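Geranyltranstransferase (Enterococcus faecalis, PDB 3P8L) probably catalyses the condensation of isopentenyl diphosphate with geranyl diphosphate to give farnesyl diphosphate, using magnesium as cofactor. Local coordinates at residues Tyr218-Ala221 with Phe222-Asp226. Numbering follows the deposited sequence.
Sequences YGLA and FQIRD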
loop_
_atom_site.group_PDB
_atom_site.type_symbol
_atom_site.label_atom_id
_atom_site.label_comp_id
_atom_site.label_asym_id
_atom_site.label_seq_id
_atom_site.Cartn_x
_atom_site.Cartn_y
_atom_site.Cartn_z
ATOM N N TYR A 218 -0.998 -25.804 1.693
ATOM C CA TYR A 218 -2.009 -25.299 2.639
ATOM C C TYR A 218 -3.059 -24.439 1.945
ATOM O O TYR A 218 -4.254 -24.672 2.108
ATOM C CB TYR A 218 -1.386 -24.498 3.802
ATOM C CG TYR A 218 -2.447 -24.101 4.810
ATOM C CD1 TYR A 218 -2.847 -24.992 5.803
ATOM C CD2 TYR A 218 -3.090 -22.858 4.741
ATOM C CE1 TYR A 218 -3.843 -24.653 6.723
ATOM C CE2 TYR A 218 -4.095 -22.519 5.644
ATOM C CZ TYR A 218 -4.458 -23.419 6.635
ATOM O OH TYR A 218 -5.451 -23.102 7.528
ATOM N N GLY A 219 -2.585 -23.463 1.166
ATOM C CA GLY A 219 -3.433 -22.448 0.520
ATOM C C GLY A 219 -4.381 -23.021 -0.511
ATOM O O GLY A 219 -5.521 -22.567 -0.641
ATOM N N LEU A 220 -3.908 -24.030 -1.243
ATOM C CA LEU A 220 -4.738 -24.720 -2.222
ATOM C C LEU A 220 -5.720 -25.635 -1.504
ATOM O O LEU A 220 -6.910 -25.655 -1.830
ATOM C CB LEU A 220 -3.862 -25.497 -3.222
ATOM C CG LEU A 220 -4.445 -25.869 -4.598
ATOM C CD1 LEU A 220 -4.885 -24.643 -5.402
ATOM C CD2 LEU A 220 -3.438 -26.681 -5.404
ATOM N N ALA A 221 -5.238 -26.370 -0.503
ATOM C CA ALA A 221 -6.113 -27.224 0.315
ATOM C C ALA A 221 -7.265 -26.433 0.970
ATOM O O ALA A 221 -8.379 -26.929 1.052
ATOM C CB ALA A 221 -5.306 -27.992 1.369
ATOM N N PHE A 222 -6.973 -25.200 1.388
ATOM C CA PHE A 222 -7.936 -24.281 2.010
ATOM C C PHE A 222 -9.070 -23.968 1.040
ATOM O O PHE A 222 -10.244 -24.043 1.409
ATOM C CB PHE A 222 -7.193 -23.002 2.477
ATOM C CG PHE A 222 -8.087 -21.856 2.914
ATOM C CD1 PHE A 222 -8.778 -21.902 4.130
ATOM C CD2 PHE A 222 -8.185 -20.699 2.132
ATOM C CE1 PHE A 222 -9.590 -20.827 4.545
ATOM C CE2 PHE A 222 -8.990 -19.617 2.533
ATOM C CZ PHE A 222 -9.694 -19.682 3.745
ATOM N N GLN A 223 -8.710 -23.660 -0.204
ATOM C CA GLN A 223 -9.680 -23.329 -1.242
ATOM C C GLN A 223 -10.513 -24.527 -1.697
ATOM O O GLN A 223 -11.731 -24.409 -1.845
ATOM C CB GLN A 223 -8.994 -22.703 -2.449
ATOM C CG GLN A 223 -9.923 -21.812 -3.266
ATOM C CD GLN A 223 -9.794 -20.350 -2.888
ATOM O OE1 GLN A 223 -10.692 -19.771 -2.278
ATOM N NE2 GLN A 223 -8.663 -19.747 -3.244
ATOM N N ILE A 224 -9.857 -25.668 -1.920
ATOM C CA ILE A 224 -10.559 -26.895 -2.309
ATOM C C ILE A 224 -11.575 -27.312 -1.235
ATOM O O ILE A 224 -12.696 -27.696 -1.562
ATOM C CB ILE A 224 -9.576 -28.056 -2.641
ATOM C CG1 ILE A 224 -8.682 -27.682 -3.832
ATOM C CG2 ILE A 224 -10.338 -29.347 -2.958
ATOM C CD1 ILE A 224 -7.416 -28.515 -3.952
ATOM N N ARG A 225 -11.177 -27.206 0.034
ATOM C CA ARG A 225 -12.053 -27.455 1.190
ATOM C C ARG A 225 -13.272 -26.522 1.232
ATOM O O ARG A 225 -14.390 -26.973 1.496
ATOM C CB ARG A 225 -11.231 -27.361 2.483
ATOM C CG ARG A 225 -11.971 -26.978 3.759
ATOM C CD ARG A 225 -12.469 -28.201 4.509
ATOM N NE ARG A 225 -12.113 -28.148 5.927
ATOM C CZ ARG A 225 -12.757 -27.438 6.853
ATOM N NH1 ARG A 225 -13.813 -26.697 6.538
ATOM N NH2 ARG A 225 -12.338 -27.472 8.110
ATOM N N ASP A 226 -13.060 -25.240 0.945
ATOM C CA ASP A 226 -14.150 -24.264 0.930
ATOM C C ASP A 226 -15.112 -24.454 -0.247
ATOM O O ASP A 226 -16.324 -24.298 -0.092
ATOM C CB ASP A 226 -13.602 -22.834 0.979
ATOM C CG ASP A 226 -13.213 -22.399 2.397
ATOM O OD1 ASP A 226 -12.961 -21.193 2.592
ATOM O OD2 ASP A 226 -13.159 -23.253 3.316
#
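The aromatic rings of Tyr218 and Phe222, one helical turn apart, do not stack: Phe222 CB approaches the Tyr218 ring obliquely, 4.5 Å from Tyr218 CE2, while Gly219 O lies at the edge of the Phe222 ring, near its plane. Both rings also touch Leu53 of helix 53-64. Phe222 and Gln223 open the FQxxDDxxD signature of the all-helical trans-prenyltransferase fold, a sequence that runs on along helix 205-230, with Asp226 as the first aspartate of the second aspartate-rich motif, which in relatives binds magnesium and diphosphate. Phe222 CG stands trans to the backbone N (chi1 170°), which swings the ring outward from the helix and leaves CB closest to Gly219 O.

Regular i to i+4 bonding holds the turn. Ile224 N donates to Leu220 O and Phe222 N to Tyr218 O, both at 2.9 Å. The bond from Gln223 N to Gly219 O is weak at 3.4 Å, and Arg225 N reaches Ala221 O at 3.0 Å. The polar side-chain ends reach other parts of the chain: Gln223 NE2 bonds to Thr186 OG1, and Arg225 NH2 to the carbonyl of Gln298. Opposite the aromatic pair, Leu220 and Ile224 cross at a slant and both touch Tyr253. Because Ile224 CG1 lies beside its own backbone N (chi1 -62°), the ethyl arm runs back along the helix, bringing CD1 to 4.0 Å from Leu220 CG and 3.6 Å from Leu220 O.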